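PDB 2YV9: chloride intracellular channel exc-4 from Caenorhabditis elegans, which may insert into membranes to form chloride channels and is required to regulate lumen size as the excretory canal grows. Local coordinates for residues Pro272-Val275 / Leu276-Arg280; Arg122-Asn125 / Leu126-Phe130. All coordinates share one frame; numbering follows the deposited sequence.

Contact 1: residues Pro272-Val275 / Leu276-Arg280; sequences PEKV and LSDIR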
loop_
_atom_site.group_PDB
_atom_site.type_symbol
_atom_site.label_atom_id
_atom_site.label_comp_id
_atom_site.label_asym_id
_atom_site.label_seq_id
_atom_site.Cartn_x
_atom_site.Cartn_y
_atom_site.Cartn_z
ATOM N N PRO A 272 19.815 11.244 25.033
ATOM C CA PRO A 272 20.836 12.136 25.588
ATOM C C PRO A 272 20.839 12.167 27.131
ATOM O O PRO A 272 19.787 12.016 27.794
ATOM C CB PRO A 272 20.470 13.508 25.022
ATOM C CG PRO A 272 19.740 13.186 23.758
ATOM C CD PRO A 272 18.949 11.943 24.065
ATOM N N GLU A 273 22.025 12.449 27.671
ATOM C CA GLU A 273 22.244 12.314 29.106
ATOM C C GLU A 273 21.351 13.208 29.962
ATOM O O GLU A 273 20.771 12.754 30.965
ATOM C CB GLU A 273 23.714 12.632 29.436
ATOM C CG GLU A 273 24.070 12.582 30.922
ATOM C CD GLU A 273 25.572 12.572 31.114
ATOM O OE1 GLU A 273 26.144 13.683 31.178
ATOM O OE2 GLU A 273 26.156 11.463 31.103
ATOM N N LYS A 274 21.347 14.497 29.626
ATOM C CA LYS A 274 20.611 15.500 30.422
ATOM C C LYS A 274 19.130 15.255 30.257
ATOM O O LYS A 274 18.343 15.491 31.174
ATOM C CB LYS A 274 20.957 16.908 29.958
ATOM C CG LYS A 274 20.281 18.042 30.753
ATOM C CD LYS A 274 20.397 17.866 32.268
ATOM C CE LYS A 274 19.936 19.112 33.005
ATOM N NZ LYS A 274 20.201 18.954 34.463
ATOM N N VAL A 275 18.746 14.747 29.098
ATOM C CA VAL A 275 17.322 14.426 28.833
ATOM C C VAL A 275 16.880 13.238 29.680
ATOM O O VAL A 275 15.780 13.214 30.217
ATOM C CB VAL A 275 17.087 14.114 27.360
ATOM C CG1 VAL A 275 15.636 13.604 27.124
ATOM C CG2 VAL A 275 17.406 15.330 26.493
ATOM N N LEU A 276 17.747 12.245 29.835
ATOM C CA LEU A 276 17.410 11.077 30.633
ATOM C C LEU A 276 17.243 11.486 32.102
ATOM O O LEU A 276 16.313 11.057 32.770
ATOM C CB LEU A 276 18.458 9.975 30.446
ATOM C CG LEU A 276 18.091 8.573 30.957
ATOM C CD1 LEU A 276 16.683 8.148 30.571
ATOM C CD2 LEU A 276 19.107 7.528 30.485
ATOM N N SER A 277 18.105 12.395 32.545
ATOM C CA SER A 277 17.994 12.944 33.893
ATOM C C SER A 277 16.672 13.682 34.054
ATOM O O SER A 277 15.968 13.439 35.045
ATOM C CB SER A 277 19.167 13.863 34.198
ATOM O OG SER A 277 20.385 13.123 34.197
ATOM N N ASP A 278 16.334 14.552 33.088
ATOM C CA ASP A 278 15.078 15.314 33.091
ATOM C C ASP A 278 13.895 14.347 33.176
ATOM O O ASP A 278 12.931 14.584 33.926
ATOM C CB ASP A 278 14.943 16.203 31.840
ATOM C CG ASP A 278 15.930 17.376 31.821
ATOM O OD1 ASP A 278 16.563 17.671 32.859
ATOM O OD2 ASP A 278 16.076 18.017 30.756
ATOM N N ILE A 279 13.968 13.249 32.419
ATOM C CA ILE A 279 12.898 12.229 32.459
ATOM C C ILE A 279 12.760 11.600 33.840
ATOM O O ILE A 279 11.638 11.435 34.347
ATOM C CB ILE A 279 13.155 11.121 31.417
ATOM C CG1 ILE A 279 12.835 11.654 30.025
ATOM C CG2 ILE A 279 12.342 9.827 31.686
ATOM C CD1 ILE A 279 13.470 10.871 29.012
ATOM N N ARG A 280 13.895 11.218 34.425
ATOM C CA ARG A 280 13.945 10.639 35.769
ATOM C C ARG A 280 13.424 11.621 36.822
ATOM O O ARG A 280 12.690 11.217 37.729
ATOM C CB ARG A 280 15.374 10.200 36.126
ATOM C CG ARG A 280 15.892 9.014 35.308
ATOM C CD ARG A 280 17.254 8.488 35.802
ATOM N NE ARG A 280 18.370 9.417 35.575
ATOM C CZ ARG A 280 18.805 10.342 36.439
ATOM N NH1 ARG A 280 18.228 10.521 37.628
ATOM N NH2 ARG A 280 19.834 11.113 36.101
HETATM O O HOH W 1 21.439 10.880 32.549
#

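Contact 2: residues Arg122-Asn125 / Leu126-Phe130; sequences RIEN and LYRNF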
loop_
_atom_site.group_PDB
_atom_site.type_symbol
_atom_site.label_atom_id
_atom_site.label_comp_id
_atom_site.label_asym_id
_atom_site.label_seq_id
_atom_site.Cartn_x
_atom_site.Cartn_y
_atom_site.Cartn_z
ATOM N N ARG A 122 -0.988 15.122 13.426
ATOM C CA ARG A 122 0.292 15.477 14.003
ATOM C C ARG A 122 1.390 14.653 13.304
ATOM O O ARG A 122 2.464 15.160 13.002
ATOM C CB ARG A 122 0.306 15.206 15.497
ATOM C CG ARG A 122 -0.577 16.174 16.290
ATOM C CD ARG A 122 0.106 17.525 16.452
ATOM N NE ARG A 122 -0.784 18.476 17.112
ATOM C CZ ARG A 122 -1.799 19.109 16.523
ATOM N NH1 ARG A 122 -2.073 18.910 15.232
ATOM N NH2 ARG A 122 -2.550 19.952 17.230
ATOM N N ILE A 123 1.114 13.364 13.142
ATOM C CA ILE A 123 2.074 12.447 12.495
ATOM C C ILE A 123 2.370 12.902 11.075
ATOM O O ILE A 123 3.540 12.950 10.632
ATOM C CB ILE A 123 1.563 10.994 12.504
ATOM C CG1 ILE A 123 1.473 10.488 13.965
ATOM C CG2 ILE A 123 2.432 10.034 11.631
ATOM C CD1 ILE A 123 0.703 9.136 14.181
ATOM N N GLU A 124 1.326 13.153 10.307
ATOM C CA GLU A 124 1.483 13.551 8.892
ATOM C C GLU A 124 2.247 14.878 8.819
ATOM O O GLU A 124 3.164 15.051 7.999
ATOM C CB GLU A 124 0.128 13.777 8.255
ATOM C CG GLU A 124 0.178 14.215 6.795
ATOM C CD GLU A 124 0.546 15.692 6.603
ATOM O OE1 GLU A 124 0.196 16.544 7.437
ATOM O OE2 GLU A 124 1.178 16.023 5.576
ATOM N N ASN A 125 1.887 15.824 9.685
ATOM C CA ASN A 125 2.451 17.156 9.564
ATOM C C ASN A 125 3.949 17.112 9.921
ATOM O O ASN A 125 4.798 17.778 9.289
ATOM C CB ASN A 125 1.711 18.153 10.455
ATOM C CG ASN A 125 1.852 19.605 9.975
ATOM O OD1 ASN A 125 2.762 19.960 9.254
ATOM N ND2 ASN A 125 0.911 20.441 10.392
ATOM N N LEU A 126 4.279 16.309 10.940
ATOM C CA LEU A 126 5.694 16.168 11.331
ATOM C C LEU A 126 6.502 15.613 10.146
ATOM O O LEU A 126 7.554 16.176 9.746
ATOM C CB LEU A 126 5.799 15.215 12.508
ATOM C CG LEU A 126 7.220 14.788 12.855
ATOM C CD1 LEU A 126 8.070 15.988 13.302
ATOM C CD2 LEU A 126 7.159 13.581 13.886
ATOM N N TYR A 127 6.049 14.483 9.611
ATOM C CA TYR A 127 6.903 13.796 8.596
ATOM C C TYR A 127 6.946 14.567 7.292
ATOM O O TYR A 127 7.966 14.584 6.615
ATOM C CB TYR A 127 6.477 12.355 8.376
ATOM C CG TYR A 127 7.516 11.512 7.736
ATOM C CD1 TYR A 127 8.709 11.257 8.353
ATOM C CD2 TYR A 127 7.252 10.926 6.537
ATOM C CE1 TYR A 127 9.672 10.468 7.720
ATOM C CE2 TYR A 127 8.174 10.142 5.892
ATOM C CZ TYR A 127 9.365 9.910 6.480
ATOM O OH TYR A 127 10.229 9.113 5.737
ATOM N N ARG A 128 5.847 15.231 6.960
ATOM C CA ARG A 128 5.809 16.125 5.776
ATOM C C ARG A 128 6.873 17.234 5.896
ATOM O O ARG A 128 7.652 17.518 4.949
ATOM C CB ARG A 128 4.438 16.712 5.687
ATOM C CG ARG A 128 4.220 17.885 4.737
ATOM C CD ARG A 128 2.750 18.234 4.899
ATOM N NE ARG A 128 2.523 19.628 5.136
ATOM C CZ ARG A 128 1.516 20.131 5.841
ATOM N NH1 ARG A 128 0.562 19.381 6.442
ATOM N NH2 ARG A 128 1.443 21.463 5.929
ATOM N N ASN A 129 6.945 17.880 7.047
ATOM C CA ASN A 129 7.949 18.926 7.183
ATOM C C ASN A 129 9.395 18.390 7.211
ATOM O O ASN A 129 10.318 19.032 6.712
ATOM C CB ASN A 129 7.667 19.819 8.372
ATOM C CG ASN A 129 6.550 20.790 8.083
ATOM O OD1 ASN A 129 5.529 20.787 8.747
ATOM N ND2 ASN A 129 6.754 21.642 7.115
ATOM N N PHE A 130 9.578 17.216 7.810
ATOM C CA PHE A 130 10.884 16.538 7.794
ATOM C C PHE A 130 11.311 16.313 6.337
ATOM O O PHE A 130 12.426 16.628 5.975
ATOM C CB PHE A 130 10.812 15.201 8.526
ATOM C CG PHE A 130 12.040 14.332 8.366
ATOM C CD1 PHE A 130 13.271 14.686 8.897
ATOM C CD2 PHE A 130 11.918 13.135 7.694
ATOM C CE1 PHE A 130 14.376 13.821 8.749
ATOM C CE2 PHE A 130 13.026 12.286 7.546
ATOM C CZ PHE A 130 14.228 12.639 8.085
#

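Contact 1: residues Pro272-Val275 / Leu276-Arg280
The short helix 273-280, last in the modelled chain, opens at P272, the N-cap residue, whose O accepts a hydrogen bond from L276 N at 2.9 Å. The i to i+4 pattern then continues from S277 N to E273 O, D278 N to K274 O and I279 N to V275 O. On the inner side of this short amphipathic helix, V275 CG1 meets I279 CD1 at 4.0 Å, the two side chains crossing at a slant. The I279 branch reaches back because CG1 stands anti to the carbonyl carbon (chi1 -75°), which also brings it close over V275 O. W222 and H216 pack against V275, and L226 against L276, so these two residues rest on helix 219-228 and the loop before it, while I279 packs on L284 and A285. K274 bends at chi2 (48°) and runs toward D278, but its NZ stays 4.2 Å from D278 OD1, too far for a salt bridge, so any attraction is probably weak. On the outer side a water joins backbone to side chain: it donates to E273 O, which already accepts a hydrogen bond from S277 N, and lies 3.0 Å from S277 OG.

Contact 2: residues Arg122-Asn125 / Leu126-Phe130
R128 and E124, one helical turn apart, are joined by a salt bridge in which R128 NH1 donates to E124 OE1 at 3.0 Å. The bond is somewhat bent (144° at the hydrogen), uses the syn lone pair of OE1 and lies close to the guanidinium plane, with carboxylate and guanidinium nearly coplanar. E124 leaves the helix with CG anti to the backbone N, then turns at chi2 (-77°), which swings the carboxylate forward along the helix to meet the arginine. One end of the N125 amide lies over a guanidinium face, the planes nearly parallel, and the N129 amide lies beside it. The other arm of the arginine, NH2, forms a salt bridge with E88 of the second subunit in the crystal assembly, where L89 of that subunit also packs on E124 and R128; an alanine in place of this arginine would probably leave both E124 and that glutamate without their cationic mate and open a gap beside the leucine. Beneath these side chains run the backbone bonds of the same turn, R128 N to E124 O at 2.9 Å and N129 N to N125 O at 3.1 Å. Around the helix, L126 packs on L168 and I202, while Y127 OH bonds to Y248 OH. This is an i to i+4 Glu-Arg pair on helix 117-140 of the all-helical C-terminal domain of the GST fold.

Both contacts are single-helix turns built on i to i+4 backbone bonds, but they occupy different helices, with centres 25 Å apart and nearest atoms about 16 Å apart. Contact 2 belongs to the long helix 117-140, packed against helices 155-178 and 190-210 and nearer the centre of the chain; contact 1 sits on a short helix near the end of the chain, its apolar side laid partly on helix 219-228. Each is partly buried, yet contact 2 has three buried touching residues and none exposed, whereas contact 1 has two of each. The chemistry differs accordingly: the charged pair of contact 2 continues into the second subunit, while no other chain of the assembly touches contact 1.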